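Local coordinates for protein putative oxidoreductase (Magnetospirillum magnetotacticum, PDB 3C1A) that probably catalyses an NAD(P)-dependent oxidation or reduction, as a member of the Gfo/Idh/MocA oxidoreductase family whose substrate is not established, at residues K23-T28 and I74-P79; V11-I16 and R282-F287. All coordinates share one frame; numbering follows the deposited sequence. Where two conformers were deposited one is given.

Contact 1: K23-T28 and I74-P79; sequences KNYIRT and IIATPP
The ring of Tyr25 lies against Ile74 and Ala76, two residues of strand 72-76 whose side chains point to the same side of the sheet. Ile74 sets its CG2 methyl over one face of the ring in a CH-pi contact, 3.9 Å from CG2 to the centroid of the Tyr25 ring and 17° off the ring normal. The methyl is displaced toward the rim, so its shortest approach is to Tyr25 CE1, at 3.7 Å. Ala76 brings its CB obliquely to the CD2-CE2 half of the ring, 3.8 Å from Tyr25 CE2. Tyr25 holds its CG opposite its own carbonyl carbon (chi1 -78°), which swings the ring off the helix and toward the strand. A flat aromatic suits this place because it spans both strand residues, while alanine's single methyl admits the ring close to the backbone. A serine instead of Tyr25 would probably leave Ile74 CG2 and Ala76 CB without the ring they pack on, opening a gap between helix and strand. At the start of this helix, Thr28 OG1 and Thr28 N both bond to Asn24 O, from opposite faces of its carbonyl plane. Leu15 of strand 11-17 and Glu99 of strand 95-99 also touch Tyr25, and Leu280 of helix 279-290 packs on it too, placing the tyrosine between the nucleotide-fold sheet and that late helix.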
loop_
_atom_site.group_PDB
_atom_site.type_symbol
_atom_site.label_atom_id
_atom_site.label_comp_id
_atom_site.label_asym_id
_atom_site.label_seq_id
_atom_site.Cartn_x
_atom_site.Cartn_y
_atom_site.Cartn_z
ATOM N N LYS A 23 12.713 -3.159 -0.772
ATOM C CA LYS A 23 12.996 -3.848 -2.046
ATOM C C LYS A 23 13.551 -3.012 -3.212
ATOM O O LYS A 23 14.578 -3.374 -3.803
ATOM C CB LYS A 23 11.715 -4.544 -2.515
ATOM C CG LYS A 23 11.932 -5.660 -3.507
ATOM C CD LYS A 23 10.627 -6.075 -4.158
ATOM C CE LYS A 23 10.515 -7.579 -4.263
ATOM N NZ LYS A 23 9.485 -7.998 -5.250
ATOM N N ASN A 24 12.840 -1.937 -3.555
ATOM C CA ASN A 24 13.137 -1.105 -4.730
ATOM C C ASN A 24 13.173 0.410 -4.453
ATOM O O ASN A 24 13.227 1.214 -5.377
ATOM C CB ASN A 24 12.072 -1.351 -5.800
ATOM C CG ASN A 24 12.059 -2.775 -6.295
ATOM O OD1 ASN A 24 11.000 -3.384 -6.429
ATOM N ND2 ASN A 24 13.237 -3.314 -6.584
ATOM N N TYR A 25 13.134 0.794 -3.183
ATOM C CA TYR A 25 13.222 2.221 -2.788
ATOM C C TYR A 25 14.509 2.890 -3.255
ATOM O O TYR A 25 14.488 3.989 -3.808
ATOM C CB TYR A 25 13.033 2.397 -1.272
ATOM C CG TYR A 25 11.589 2.319 -0.836
ATOM C CD1 TYR A 25 10.694 3.361 -1.106
ATOM C CD2 TYR A 25 11.114 1.220 -0.154
ATOM C CE1 TYR A 25 9.347 3.276 -0.707
ATOM C CE2 TYR A 25 9.790 1.135 0.263
ATOM C CZ TYR A 25 8.914 2.148 -0.018
ATOM O OH TYR A 25 7.601 2.030 0.404
ATOM N N ILE A 26 15.649 2.232 -3.071
ATOM C CA ILE A 26 16.909 2.899 -3.344
ATOM C C ILE A 26 16.998 3.268 -4.803
ATOM O O ILE A 26 17.467 4.346 -5.131
ATOM C CB ILE A 26 18.149 2.049 -2.940
ATOM C CG1 ILE A 26 18.241 1.897 -1.418
ATOM C CG2 ILE A 26 19.413 2.699 -3.424
ATOM C CD1 ILE A 26 19.390 1.017 -0.978
ATOM N N ARG A 27 16.566 2.384 -5.691
ATOM C CA ARG A 27 16.660 2.700 -7.154
ATOM C C ARG A 27 15.636 3.742 -7.566
ATOM O O ARG A 27 15.899 4.564 -8.442
ATOM C CB ARG A 27 16.495 1.469 -8.043
ATOM C CG ARG A 27 15.180 0.749 -7.905
ATOM C CD ARG A 27 15.136 -0.473 -8.814
ATOM N NE ARG A 27 13.790 -0.693 -9.324
ATOM N N THR A 28 14.469 3.703 -6.938
ATOM C CA THR A 28 13.423 4.691 -7.208
ATOM C C THR A 28 13.911 6.075 -6.801
ATOM O O THR A 28 13.805 7.036 -7.575
ATOM C CB THR A 28 12.123 4.370 -6.433
ATOM O OG1 THR A 28 11.634 3.061 -6.785
ATOM C CG2 THR A 28 11.076 5.407 -6.735
ATOM N N ILE A 74 11.879 7.474 4.889
ATOM C CA ILE A 74 11.113 6.358 4.393
ATOM C C ILE A 74 11.354 5.138 5.326
ATOM O O ILE A 74 12.509 4.694 5.530
ATOM C CB ILE A 74 11.529 6.021 2.946
ATOM C CG1 ILE A 74 11.406 7.266 2.045
ATOM C CG2 ILE A 74 10.739 4.829 2.389
ATOM C CD1 ILE A 74 11.646 6.977 0.536
ATOM N N ILE A 75 10.287 4.625 5.924
ATOM C CA ILE A 75 10.381 3.521 6.848
ATOM C C ILE A 75 9.899 2.232 6.112
ATOM O O ILE A 75 8.698 2.011 5.914
ATOM C CB ILE A 75 9.579 3.847 8.183
ATOM C CG1 ILE A 75 10.192 5.078 8.873
ATOM C CG2 ILE A 75 9.598 2.697 9.116
ATOM C CD1 ILE A 75 9.268 5.746 9.896
ATOM N N ALA A 76 10.864 1.407 5.699
ATOM C CA ALA A 76 10.617 0.148 5.012
ATOM C C ALA A 76 11.181 -1.026 5.845
ATOM O O ALA A 76 12.052 -1.756 5.410
ATOM C CB ALA A 76 11.219 0.218 3.630
ATOM N N THR A 77 10.688 -1.155 7.076
ATOM C CA THR A 77 11.108 -2.181 8.026
ATOM C C THR A 77 9.929 -3.181 8.235
ATOM O O THR A 77 8.826 -2.941 7.751
ATOM C CB THR A 77 11.540 -1.536 9.394
ATOM O OG1 THR A 77 10.454 -0.805 9.973
ATOM C CG2 THR A 77 12.751 -0.593 9.239
ATOM N N PRO A 78 10.153 -4.306 8.960
ATOM C CA PRO A 78 9.008 -5.178 9.220
ATOM C C PRO A 78 7.945 -4.366 9.953
ATOM O O PRO A 78 8.295 -3.466 10.725
ATOM C CB PRO A 78 9.604 -6.276 10.117
ATOM C CG PRO A 78 11.055 -6.318 9.698
ATOM C CD PRO A 78 11.386 -4.853 9.543
ATOM N N PRO A 79 6.661 -4.656 9.719
ATOM C CA PRO A 79 5.605 -3.776 10.228
ATOM C C PRO A 79 5.509 -3.672 11.726
ATOM O O PRO A 79 5.120 -2.632 12.201
ATOM C CB PRO A 79 4.311 -4.379 9.666
ATOM C CG PRO A 79 4.691 -5.572 8.896
ATOM C CD PRO A 79 6.132 -5.814 8.983
#

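Contact 2: V11-I16 and R282-F287; sequences VRLALI and RAVRLF
Leu13 divides its two end methyls between two residues one helical turn apart on helix 279-290. CD2 of Leu13 lies 4.1 Å from CE2 of Phe287, and Leu13 CD1 lies 4.4 Å from Val284 CG1. Both are loose van der Waals contacts, and no hydrogen bond joins the two segments. The methyl comes to the Phe287 ring obliquely, and the leucine and phenylalanine side chains run past each other in opposite directions. The backbones remain well apart, with 10.0 Å between the CA atoms of Leu13 and Val284, so side chains alone make the contact. Phe287 reaches the leucine with its CG opposite the backbone N (chi1 170°), which carries the far end of the ring nearer the strand than its first bond would suggest. Leucine suits the strand position because its forked end can serve two partners at once; the beta-branched valine, shorter and stiffer, fills the space beside it.

Further out, the helix is held by its own backbone: Phe287 N donates to Ala283 O at 2.9 Å. Phe287 also rests on Ala72 of strand 72-76, which touches Leu13 as well, whereas Val284 reaches Thr28 and Ile29 of helix 25-31. On the strand side, Leu13 is fixed by backbone bonds to Ala36 and Val38 of strand 35-42. Away from the strand, Arg282 forms a salt bridge to Glu136 and Arg285 another to Glu277. A helix from late in the chain thus covers the first, central strand of a parallel sheet in 3-2-1-4-5-6 order, the topology of the NAD-binding Rossmann fold.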
loop_
_atom_site.group_PDB
_atom_site.type_symbol
_atom_site.label_atom_id
_atom_site.label_comp_id
_atom_site.label_asym_id
_atom_site.label_seq_id
_atom_site.Cartn_x
_atom_site.Cartn_y
_atom_site.Cartn_z
ATOM N N VAL A 11 15.229 17.283 -2.353
ATOM C CA VAL A 11 14.700 16.993 -1.037
ATOM C C VAL A 11 15.540 15.852 -0.450
ATOM O O VAL A 11 15.765 14.833 -1.105
ATOM C CB VAL A 11 13.189 16.614 -1.093
ATOM C CG1 VAL A 11 12.705 16.085 0.264
ATOM C CG2 VAL A 11 12.329 17.825 -1.564
ATOM N N ARG A 12 16.011 16.033 0.777
ATOM C CA ARG A 12 16.971 15.110 1.351
ATOM C C ARG A 12 16.244 14.023 2.126
ATOM O O ARG A 12 15.673 14.277 3.161
ATOM C CB ARG A 12 17.970 15.903 2.175
ATOM C CG ARG A 12 18.672 17.001 1.311
ATOM C CD ARG A 12 19.616 17.840 2.139
ATOM N NE ARG A 12 18.914 18.613 3.160
ATOM C CZ ARG A 12 18.338 19.796 2.940
ATOM N NH1 ARG A 12 18.352 20.373 1.737
ATOM N NH2 ARG A 12 17.718 20.413 3.931
ATOM N N LEU A 13 16.245 12.830 1.555
ATOM C CA LEU A 13 15.564 11.674 2.092
ATOM C C LEU A 13 16.505 10.699 2.702
ATOM O O LEU A 13 17.633 10.560 2.266
ATOM C CB LEU A 13 14.787 10.932 1.000
ATOM C CG LEU A 13 13.735 11.678 0.211
ATOM C CD1 LEU A 13 13.113 10.712 -0.847
ATOM C CD2 LEU A 13 12.693 12.256 1.144
ATOM N N ALA A 14 16.022 9.998 3.722
ATOM C CA ALA A 14 16.770 8.890 4.285
ATOM C C ALA A 14 15.870 7.653 4.318
ATOM O O ALA A 14 14.647 7.766 4.398
ATOM C CB ALA A 14 17.284 9.235 5.678
ATOM N N LEU A 15 16.488 6.476 4.234
ATOM C CA LEU A 15 15.758 5.222 4.203
ATOM C C LEU A 15 16.174 4.334 5.374
ATOM O O LEU A 15 17.390 4.139 5.653
ATOM C CB LEU A 15 16.020 4.523 2.870
ATOM C CG LEU A 15 15.481 3.105 2.646
ATOM C CD1 LEU A 15 13.970 3.099 2.775
ATOM C CD2 LEU A 15 15.929 2.590 1.279
ATOM N N ILE A 16 15.181 3.865 6.121
ATOM C CA ILE A 16 15.446 2.948 7.180
ATOM C C ILE A 16 14.821 1.652 6.659
ATOM O O ILE A 16 13.598 1.572 6.494
ATOM C CB ILE A 16 14.874 3.386 8.533
ATOM C CG1 ILE A 16 15.508 4.724 8.966
ATOM C CG2 ILE A 16 15.107 2.276 9.541
ATOM C CD1 ILE A 16 14.770 5.454 10.052
ATOM N N ARG A 282 5.768 7.112 -8.664
ATOM C CA ARG A 282 4.779 8.125 -8.324
ATOM C C ARG A 282 4.675 8.415 -6.859
ATOM O O ARG A 282 4.631 9.571 -6.478
ATOM C CB ARG A 282 3.410 7.709 -8.827
ATOM C CG ARG A 282 2.352 8.808 -8.773
ATOM C CD ARG A 282 1.252 8.487 -9.762
ATOM N NE ARG A 282 0.159 9.427 -9.624
ATOM C CZ ARG A 282 -0.032 10.470 -10.419
ATOM N NH1 ARG A 282 0.791 10.734 -11.431
ATOM N NH2 ARG A 282 -1.067 11.263 -10.194
ATOM N N ALA A 283 4.619 7.358 -6.034
ATOM C CA ALA A 283 4.569 7.491 -4.568
ATOM C C ALA A 283 5.717 8.319 -3.982
ATOM O O ALA A 283 5.487 9.267 -3.219
ATOM C CB ALA A 283 4.548 6.105 -3.927
ATOM N N VAL A 284 6.943 7.926 -4.316
ATOM C CA VAL A 284 8.144 8.622 -3.859
ATOM C C VAL A 284 8.296 10.031 -4.512
ATOM O O VAL A 284 8.711 10.985 -3.861
ATOM C CB VAL A 284 9.395 7.743 -4.122
ATOM C CG1 VAL A 284 10.667 8.441 -3.660
ATOM C CG2 VAL A 284 9.239 6.389 -3.423
ATOM N N ARG A 285 7.979 10.173 -5.790
ATOM C CA ARG A 285 8.011 11.509 -6.416
ATOM C C ARG A 285 7.053 12.483 -5.739
ATOM O O ARG A 285 7.454 13.566 -5.328
ATOM C CB ARG A 285 7.701 11.417 -7.911
ATOM C CG ARG A 285 7.834 12.754 -8.654
ATOM C CD ARG A 285 7.460 12.661 -10.116
ATOM N NE ARG A 285 6.153 12.056 -10.301
ATOM C CZ ARG A 285 5.007 12.709 -10.233
ATOM N NH1 ARG A 285 4.997 14.018 -10.008
ATOM N NH2 ARG A 285 3.875 12.053 -10.408
ATOM N N LEU A 286 5.790 12.095 -5.615
ATOM C CA LEU A 286 4.801 12.905 -4.921
ATOM C C LEU A 286 5.165 13.191 -3.472
ATOM O O LEU A 286 5.067 14.338 -3.011
ATOM C CB LEU A 286 3.432 12.251 -4.982
ATOM C CG LEU A 286 2.811 12.259 -6.385
ATOM C CD1 LEU A 286 1.475 11.467 -6.311
ATOM C CD2 LEU A 286 2.658 13.682 -6.926
ATOM N N PHE A 287 5.573 12.161 -2.745
ATOM C CA PHE A 287 5.931 12.309 -1.331
ATOM C C PHE A 287 7.066 13.317 -1.222
ATOM O O PHE A 287 6.934 14.282 -0.512
ATOM C CB PHE A 287 6.332 10.971 -0.696
ATOM C CG PHE A 287 6.921 11.098 0.661
ATOM C CD1 PHE A 287 6.109 11.345 1.775
ATOM C CD2 PHE A 287 8.292 10.957 0.857
ATOM C CE1 PHE A 287 6.668 11.500 3.052
ATOM C CE2 PHE A 287 8.857 11.073 2.177
ATOM C CZ PHE A 287 8.077 11.359 3.237
#

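Contacts 1 and 2 have their centres 10 Å apart in the Rossmann domain and share its parallel sheet, where strands 11-17 and 72-76 are neighbours. These strands are probably joined directly by backbone hydrogen bonds, from Ile74 N to Ala14 O and from Ala76 N to Ile16 O. In chain order, strand 11-17 leads into helix 25-31, strand 72-76 follows, and helix 279-290 comes some two hundred residues later. Both segments of contact 1 therefore fall between the two segments of contact 2 in the sequence. The first ties an early helix to the sheet; the second brings the chain back, after the large mixed sheet, to cover the nucleotide-binding fold.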